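Local coordinates for protein pectinesterase (Sitophilus oryzae, PDB 4PMH) that hydrolyses the methyl esters of pectin, releasing methanol and leaving demethylated polygalacturonate, and probably serves the insect in digesting plant cell walls, at residues A[107-113]-A[140-146]; A[171-176]-A[245-249]. All coordinates share one frame; numbering follows the deposited sequence.

Interaction 1: residues A[107-113]-A[140-146]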
ATOM      1  N   MET A 107       5.651  14.207   7.505  1.00 16.37           N
ATOM      2  CA  MET A 107       7.027  13.882   7.162  1.00 16.15           C
ATOM      3  C   MET A 107       7.104  13.455   5.714  1.00 16.03           C
ATOM      4  O   MET A 107       7.138  12.252   5.413  1.00 16.39           O
ATOM      5  CB  MET A 107       7.565  12.775   8.077  1.00 16.68           C
ATOM      6  CG  MET A 107       9.081  12.581   7.971  1.00 17.16           C
ATOM      7  SD  MET A 107       9.759  11.523   9.270  1.00 18.30           S
ATOM      8  CE  MET A 107       9.268   9.900   8.705  1.00 17.94           C
ATOM      9  N   PRO A 108       7.130  14.438   4.802  1.00 15.79           N
ATOM     10  CA  PRO A 108       7.258  14.117   3.379  1.00 15.54           C
ATOM     11  C   PRO A 108       8.652  13.628   2.964  1.00 14.66           C
ATOM     12  O   PRO A 108       9.615  13.733   3.728  1.00 13.58           O
ATOM     13  CB  PRO A 108       6.936  15.454   2.692  1.00 16.09           C
ATOM     14  CG  PRO A 108       7.396  16.495   3.674  1.00 15.86           C
ATOM     15  CD  PRO A 108       7.083  15.897   5.040  1.00 16.13           C
ATOM     16  N   ALA A 109       8.740  13.098   1.747  1.00 14.59           N
ATOM     17  CA  ALA A 109      10.033  12.728   1.147  1.00 14.83           C
ATOM     18  C   ALA A 109      10.989  13.922   1.114  1.00 15.30           C
ATOM     19  O   ALA A 109      12.213  13.744   1.135  1.00 14.67           O
ATOM     20  CB  ALA A 109       9.842  12.214  -0.262  1.00 14.66           C
ATOM     21  N   GLN A 110      10.418  15.123   1.058  1.00 15.91           N
ATOM     22  CA  GLN A 110      11.195  16.356   0.919  1.00 17.09           C
ATOM     23  C   GLN A 110      11.816  16.807   2.241  1.00 17.70           C
ATOM     24  O   GLN A 110      12.607  17.756   2.271  1.00 17.81           O
ATOM     25  CB  GLN A 110      10.303  17.448   0.304  1.00 18.39           C
ATOM     26  CG  GLN A 110       9.969  17.245  -1.181  1.00 18.91           C
ATOM     27  CD  GLN A 110       9.040  16.063  -1.488  1.00 20.04           C
ATOM     28  OE1 GLN A 110       8.197  15.653  -0.668  1.00 19.21           O
ATOM     29  NE2 GLN A 110       9.168  15.532  -2.699  1.00 21.30           N
ATOM     30  N   THR A 111      11.453  16.143   3.341  1.00 16.27           N
ATOM     31  CA  THR A 111      12.061  16.397   4.631  1.00 16.11           C
ATOM     32  C   THR A 111      13.579  16.368   4.566  1.00 15.49           C
ATOM     33  O   THR A 111      14.177  15.449   4.006  1.00 14.85           O
ATOM     34  CB  THR A 111      11.602  15.337   5.657  1.00 15.73           C
ATOM     35  OG1 THR A 111      10.180  15.393   5.786  1.00 15.96           O
ATOM     36  CG2 THR A 111      12.221  15.589   7.006  1.00 16.32           C
ATOM     37  N   THR A 112      14.227  17.354   5.166  1.00 15.79           N
ATOM     38  CA  THR A 112      15.670  17.300   5.203  1.00 15.94           C
ATOM     39  C   THR A 112      16.105  16.296   6.255  1.00 16.15           C
ATOM     40  O   THR A 112      15.405  16.079   7.227  1.00 15.86           O
ATOM     41  CB  THR A 112      16.324  18.656   5.533  1.00 16.10           C
ATOM     42  OG1 THR A 112      16.088  18.975   6.898  1.00 17.41           O
ATOM     43  CG2 THR A 112      15.794  19.752   4.632  1.00 16.68           C
ATOM     44  N   PRO A 113      17.280  15.679   6.062  1.00 17.79           N
ATOM     45  CA  PRO A 113      17.817  14.790   7.082  1.00 18.40           C
ATOM     46  C   PRO A 113      17.999  15.404   8.457  1.00 18.04           C
ATOM     47  O   PRO A 113      17.789  14.708   9.450  1.00 16.48           O
ATOM     48  CB  PRO A 113      19.160  14.366   6.497  1.00 19.11           C
ATOM     49  CG  PRO A 113      18.879  14.344   5.039  1.00 18.87           C
ATOM     50  CD  PRO A 113      18.026  15.559   4.804  1.00 17.88           C
ATOM     51  N   LYS A 140      21.423  10.636   4.794  1.00 18.90           N
ATOM     52  CA  LYS A 140      21.178  11.163   3.457  1.00 20.24           C
ATOM     53  C   LYS A 140      21.550  12.620   3.440  1.00 20.40           C
ATOM     54  O   LYS A 140      21.756  13.204   4.488  1.00 20.47           O
ATOM     55  CB  LYS A 140      19.698  11.020   3.126  1.00 21.52           C
ATOM     56  CG  LYS A 140      19.223   9.574   2.991  1.00 23.06           C
ATOM     57  CD  LYS A 140      18.711   9.296   1.594  1.00 24.25           C
ATOM     58  CE  LYS A 140      18.600   7.812   1.287  1.00 24.99           C
ATOM     59  NZ  LYS A 140      17.780   7.113   2.291  1.00 25.90           N
ATOM     60  N   SER A 141      21.630  13.225   2.263  1.00 21.56           N
ATOM     61  CA  SER A 141      21.785  14.683   2.196  1.00 23.54           C
ATOM     62  C   SER A 141      20.635  15.330   1.431  1.00 22.45           C
ATOM     63  O   SER A 141      20.135  14.757   0.458  1.00 23.40           O
ATOM     64  CB  SER A 141      23.105  15.055   1.542  1.00 24.49           C
ATOM     65  OG  SER A 141      23.448  16.373   1.902  1.00 27.93           O
ATOM     66  N   GLY A 142      20.209  16.505   1.892  1.00 21.81           N
ATOM     67  CA  GLY A 142      19.211  17.308   1.185  1.00 21.64           C
ATOM     68  C   GLY A 142      17.775  16.922   1.471  1.00 21.00           C
ATOM     69  O   GLY A 142      16.992  17.715   2.017  1.00 21.86           O
ATOM     70  N   THR A 143      17.401  15.720   1.047  1.00 20.09           N
ATOM     71  CA  THR A 143      16.084  15.170   1.373  1.00 18.66           C
ATOM     72  C   THR A 143      16.235  13.695   1.723  1.00 16.78           C
ATOM     73  O   THR A 143      17.175  13.050   1.279  1.00 15.23           O
ATOM     74  CB  THR A 143      15.105  15.314   0.202  1.00 19.19           C
ATOM     75  OG1 THR A 143      15.533  14.492  -0.894  1.00 18.81           O
ATOM     76  CG2 THR A 143      14.994  16.766  -0.254  1.00 20.18           C
ATOM     77  N   ILE A 144      15.309  13.171   2.524  1.00 15.50           N
ATOM     78  CA  ILE A 144      15.364  11.771   2.922  1.00 15.41           C
ATOM     79  C   ILE A 144      14.785  10.840   1.847  1.00 16.12           C
ATOM     80  O   ILE A 144      15.182   9.661   1.748  1.00 16.87           O
ATOM     81  CB  ILE A 144      14.658  11.528   4.283  1.00 15.37           C
ATOM     82  CG1 ILE A 144      13.165  11.848   4.193  1.00 15.31           C
ATOM     83  CG2 ILE A 144      15.358  12.335   5.371  1.00 15.66           C
ATOM     84  CD1 ILE A 144      12.400  11.688   5.492  1.00 15.87           C
ATOM     85  N   GLY A 145      13.849  11.370   1.049  1.00 15.49           N
ATOM     86  CA  GLY A 145      13.251  10.635  -0.060  1.00 15.79           C
ATOM     87  C   GLY A 145      12.077   9.745   0.323  1.00 15.27           C
ATOM     88  O   GLY A 145      11.690   9.644   1.510  1.00 15.44           O
ATOM     89  N   THR A 146      11.503   9.104  -0.685  1.00 15.05           N
ATOM     90  CA  THR A 146      10.194   8.455  -0.547  1.00 15.59           C
ATOM     91  C   THR A 146      10.180   7.285   0.449  1.00 15.24           C
ATOM     92  O   THR A 146       9.328   7.245   1.356  1.00 15.05           O
ATOM     93  CB  THR A 146       9.631   8.051  -1.924  1.00 16.26           C
ATOM     94  OG1 THR A 146       9.512   9.229  -2.741  1.00 16.05           O
ATOM     95  CG2 THR A 146       8.252   7.405  -1.797  1.00 16.49           C
TER
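Ala109 and Thr111 each present a backbone carbonyl to the segment 140-146. The residues from Pro108 to Thr111 form a type I beta turn, set between strand 101-105 of the parallel beta-helix and helix 113-120. Two backbone hydrogen bonds join the segments. Gly145 N donates to Ala109 O at 2.9 Å, in the carbonyl plane and on a lone pair. Ile144 N donates to Thr111 O, also at 2.9 Å, and arrives nearly in line with the carbonyl bond (C=O...N 173°). Longer CA-H...O contacts lie beside them: Thr143 CA faces Thr111 O, and Thr112 CA faces Gly142 O.

The apolar contact centres on Ile144, a buried side chain. Its CG1 sits between the backbone N and the carbonyl carbon (chi1 63°), which sends the CD1 branch toward Thr111 and Met107. CD1 ends 3.7 Å from Thr111 CB and also reaches Met107 CG. The other branch, CG2, lies against Pro113, with Pro113 CA 3.9 Å away. Tyr116 of helix 113-120 also touches this side chain. Replacing Ile144 by alanine is likely to open a gap between Met107, Thr111 and Pro113. At the far end of the contact, the Pro113 ring packs against the Lys140 backbone, with its CG 3.1 Å from Lys140 O.

Within the turn, Pro108 O accepts twice from Thr111, from its N and its OG1. Thr112 is the N-cap of helix 113-120, its OG1 bonded to Ala115 N. Gln110 points its CB away from 140-146; its NE2 donates to OE1 of Gln177, a probable substrate-binding residue. Ala109 CB rests 3.4 Å from Gly145 C, with Thr146 N only slightly farther off.

Interaction 2: residues A[171-176]-A[245-249]; sequences KNTGDQ and ADRRS
The guanidinium of Arg247 meets the 171-176 loop through NH1. Thr173 O lies at its edge, near its plane, and accepts a weak hydrogen bond from NH1 at 3.1 Å (N-H...O 132°). Gly174 O and Gln176 O approach the group obliquely. Outside the two segments, NH2 forms a salt bridge with Asp224, which anchors a second corner of the group. The carboxylate of Asp246 is met from above its plane. Lys171 NZ comes 52° out of that plane to OD2, at 2.9 Å, in a salt bridge. The other oxygen, OD1, accepts a hydrogen bond from His198 NE2. Asp246 is thus gripped through both oxygens, and this probably steadies its negative charge.

The aliphatic parts also touch. The extended chi1 (-172°) and chi2 of Arg247 carry its CD alongside Lys171, 3.5 Å from Lys171 CB. The bend at chi3 then turns the guanidinium toward Thr173 O. The lysine chain bends at its own chi3 and crosses the Asp246 side chain at about a right angle.

Both segments are loops joining strands of the right-handed parallel beta-helix, the fold of the pectinesterase family. The loop 171-176 links strand 165-168 to strand 181-183. The loop 245-249 links strand 240-243 to strand 252-257. Arg247 also passes close to Gln199, the probable transition-state stabiliser.

The 171-176 loop has its own internal bonds. Thr173 OG1 accepts from Asp175 N at 3.0 Å, an ST turn, at the start of a type I beta turn that runs to Gln176. Asn172 ND2 donates to Gln176 OE1 at 2.7 Å, close to the amide plane of Asn172 and on a lone pair of the acceptor; the same nitrogen also bonds to Asn106 OD1.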
ATOM      1  N   LYS A 171       0.726  17.384   3.423  1.00 26.54           N
ATOM      2  CA  LYS A 171      -0.004  17.911   2.275  1.00 30.28           C
ATOM      3  C   LYS A 171       0.468  19.367   1.983  1.00 28.63           C
ATOM      4  O   LYS A 171      -0.304  20.211   1.536  1.00 28.29           O
ATOM      5  CB  LYS A 171      -1.517  17.852   2.539  1.00 32.75           C
ATOM      6  CG  LYS A 171      -1.939  18.398   3.900  1.00 35.31           C
ATOM      7  CD  LYS A 171      -3.447  18.317   4.120  1.00 38.22           C
ATOM      8  CE  LYS A 171      -4.160  19.616   3.763  1.00 41.53           C
ATOM      9  NZ  LYS A 171      -5.587  19.612   4.211  1.00 44.19           N
ATOM     10  N   ASN A 172       1.756  19.619   2.189  1.00 26.03           N
ATOM     11  CA  ASN A 172       2.290  20.987   2.271  1.00 24.93           C
ATOM     12  C   ASN A 172       2.354  21.694   0.901  1.00 26.51           C
ATOM     13  O   ASN A 172       2.131  22.907   0.804  1.00 25.96           O
ATOM     14  CB  ASN A 172       3.656  20.942   2.969  1.00 23.91           C
ATOM     15  CG  ASN A 172       3.589  20.217   4.309  1.00 23.27           C
ATOM     16  OD1 ASN A 172       3.017  20.727   5.266  1.00 22.26           O
ATOM     17  ND2 ASN A 172       4.158  19.015   4.379  1.00 23.01           N
ATOM     18  N   THR A 173       2.673  20.919  -0.139  1.00 27.16           N
ATOM     19  CA  THR A 173       2.541  21.336  -1.538  1.00 28.29           C
ATOM     20  C   THR A 173       1.873  20.201  -2.308  1.00 29.76           C
ATOM     21  O   THR A 173       1.739  19.094  -1.794  1.00 29.47           O
ATOM     22  CB  THR A 173       3.903  21.601  -2.204  1.00 27.64           C
ATOM     23  OG1 THR A 173       4.541  20.351  -2.501  1.00 26.90           O
ATOM     24  CG2 THR A 173       4.825  22.451  -1.308  1.00 27.95           C
ATOM     25  N   GLY A 174       1.485  20.470  -3.552  1.00 29.73           N
ATOM     26  CA  GLY A 174       0.932  19.435  -4.420  1.00 29.75           C
ATOM     27  C   GLY A 174       1.970  18.449  -4.946  1.00 29.90           C
ATOM     28  O   GLY A 174       1.623  17.485  -5.599  1.00 30.62           O
ATOM     29  N   ASP A 175       3.252  18.690  -4.689  1.00 30.35           N
ATOM     30  CA  ASP A 175       4.313  17.819  -5.201  1.00 31.06           C
ATOM     31  C   ASP A 175       4.891  16.830  -4.172  1.00 28.12           C
ATOM     32  O   ASP A 175       5.749  16.022  -4.528  1.00 29.65           O
ATOM     33  CB  ASP A 175       5.468  18.669  -5.787  1.00 33.08           C
ATOM     34  CG  ASP A 175       5.186  19.190  -7.209  1.00 35.62           C
ATOM     35  OD1 ASP A 175       4.111  18.902  -7.778  1.00 37.33           O
ATOM     36  OD2 ASP A 175       6.064  19.897  -7.767  1.00 38.41           O
ATOM     37  N   GLN A 176       4.451  16.872  -2.917  1.00 26.25           N
ATOM     38  CA  GLN A 176       5.083  16.036  -1.878  1.00 24.03           C
ATOM     39  C   GLN A 176       4.577  14.581  -1.827  1.00 22.65           C
ATOM     40  O   GLN A 176       3.391  14.348  -1.843  1.00 24.14           O
ATOM     41  CB  GLN A 176       4.922  16.670  -0.493  1.00 23.88           C
ATOM     42  CG  GLN A 176       5.679  17.993  -0.320  1.00 24.59           C
ATOM     43  CD  GLN A 176       5.687  18.462   1.117  1.00 24.96           C
ATOM     44  OE1 GLN A 176       4.873  18.015   1.934  1.00 23.79           O
ATOM     45  NE2 GLN A 176       6.616  19.362   1.447  1.00 25.91           N
ATOM     46  N   ALA A 245     -10.287  14.988  -1.472  1.00 26.06           N
ATOM     47  CA  ALA A 245     -10.346  16.199  -2.283  1.00 30.03           C
ATOM     48  C   ALA A 245      -9.741  17.415  -1.559  1.00 32.84           C
ATOM     49  O   ALA A 245      -9.647  18.504  -2.145  1.00 35.74           O
ATOM     50  CB  ALA A 245     -11.795  16.473  -2.671  1.00 30.36           C
ATOM     51  N   ASP A 246      -9.290  17.223  -0.320  1.00 36.16           N
ATOM     52  CA  ASP A 246      -8.875  18.338   0.551  1.00 38.60           C
ATOM     53  C   ASP A 246      -7.494  18.887   0.243  1.00 42.74           C
ATOM     54  O   ASP A 246      -7.161  19.999   0.656  1.00 44.72           O
ATOM     55  CB  ASP A 246      -8.884  17.916   2.020  1.00 39.15           C
ATOM     56  CG  ASP A 246      -7.679  17.076   2.383  1.00 38.71           C
ATOM     57  OD1 ASP A 246      -7.263  16.257   1.534  1.00 37.61           O
ATOM     58  OD2 ASP A 246      -7.132  17.243   3.492  1.00 39.72           O
ATOM     59  N   ARG A 247      -6.650  18.094  -0.401  1.00 43.01           N
ATOM     60  CA  ARG A 247      -5.380  18.623  -0.853  1.00 43.84           C
ATOM     61  C   ARG A 247      -5.531  19.088  -2.280  1.00 46.42           C
ATOM     62  O   ARG A 247      -4.918  20.059  -2.689  1.00 47.66           O
ATOM     63  CB  ARG A 247      -4.275  17.579  -0.751  1.00 41.35           C
ATOM     64  CG  ARG A 247      -2.885  18.136  -1.025  1.00 39.52           C
ATOM     65  CD  ARG A 247      -1.813  17.082  -0.823  1.00 39.02           C
ATOM     66  NE  ARG A 247      -1.827  16.101  -1.900  1.00 36.89           N
ATOM     67  CZ  ARG A 247      -0.796  15.791  -2.681  1.00 35.66           C
ATOM     68  NH1 ARG A 247       0.403  16.372  -2.537  1.00 34.00           N
ATOM     69  NH2 ARG A 247      -0.966  14.880  -3.624  1.00 34.04           N
ATOM     70  N   ARG A 248      -6.340  18.389  -3.057  1.00 50.20           N
ATOM     71  CA  ARG A 248      -6.396  18.673  -4.479  1.00 52.24           C
ATOM     72  C   ARG A 248      -7.627  18.073  -5.114  1.00 50.61           C
ATOM     73  O   ARG A 248      -8.131  17.043  -4.663  1.00 49.69           O
ATOM     74  CB  ARG A 248      -5.136  18.148  -5.150  1.00 54.95           C
ATOM     75  CG  ARG A 248      -4.468  17.018  -4.376  1.00 56.66           C
ATOM     76  CD  ARG A 248      -3.735  16.077  -5.292  1.00 56.99           C
ATOM     77  NE  ARG A 248      -4.655  15.547  -6.283  1.00 57.85           N
ATOM     78  CZ  ARG A 248      -4.335  15.250  -7.536  1.00 57.13           C
ATOM     79  NH1 ARG A 248      -3.096  15.418  -8.003  1.00 56.04           N
ATOM     80  NH2 ARG A 248      -5.271  14.787  -8.335  1.00 54.09           N
ATOM     81  N   SER A 249      -8.087  18.732  -6.170  1.00 50.09           N
ATOM     82  CA  SER A 249      -9.390  18.453  -6.756  1.00 49.74           C
ATOM     83  C   SER A 249      -9.369  18.632  -8.270  1.00 50.04           C
ATOM     84  O   SER A 249     -10.358  19.071  -8.867  1.00 52.89           O
ATOM     85  CB  SER A 249     -10.417  19.394  -6.131  1.00 48.80           C
ATOM     86  OG  SER A 249     -10.029  20.736  -6.341  1.00 48.52           O
TER

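In the fold
Interactions 1 and 2 have centres about 18 Å apart and follow one another along the chain. They touch directly through 107-113 and 171-176. Gln110 OE1 packs 3.4 Å from Gln176 CA, and Pro108 CB lies 3.4 Å from Gln176 OE1. Both contacts border the probable active site, interaction 1 by way of Gln110 and interaction 2 by way of Arg247. Interaction 1 has a second approach: the side chain of Thr146 is about 4 Å, at their nearest atoms, from that of Asp200, the probable proton donor. Gln110 and Gln176 thus join the two contacts next to Gln177.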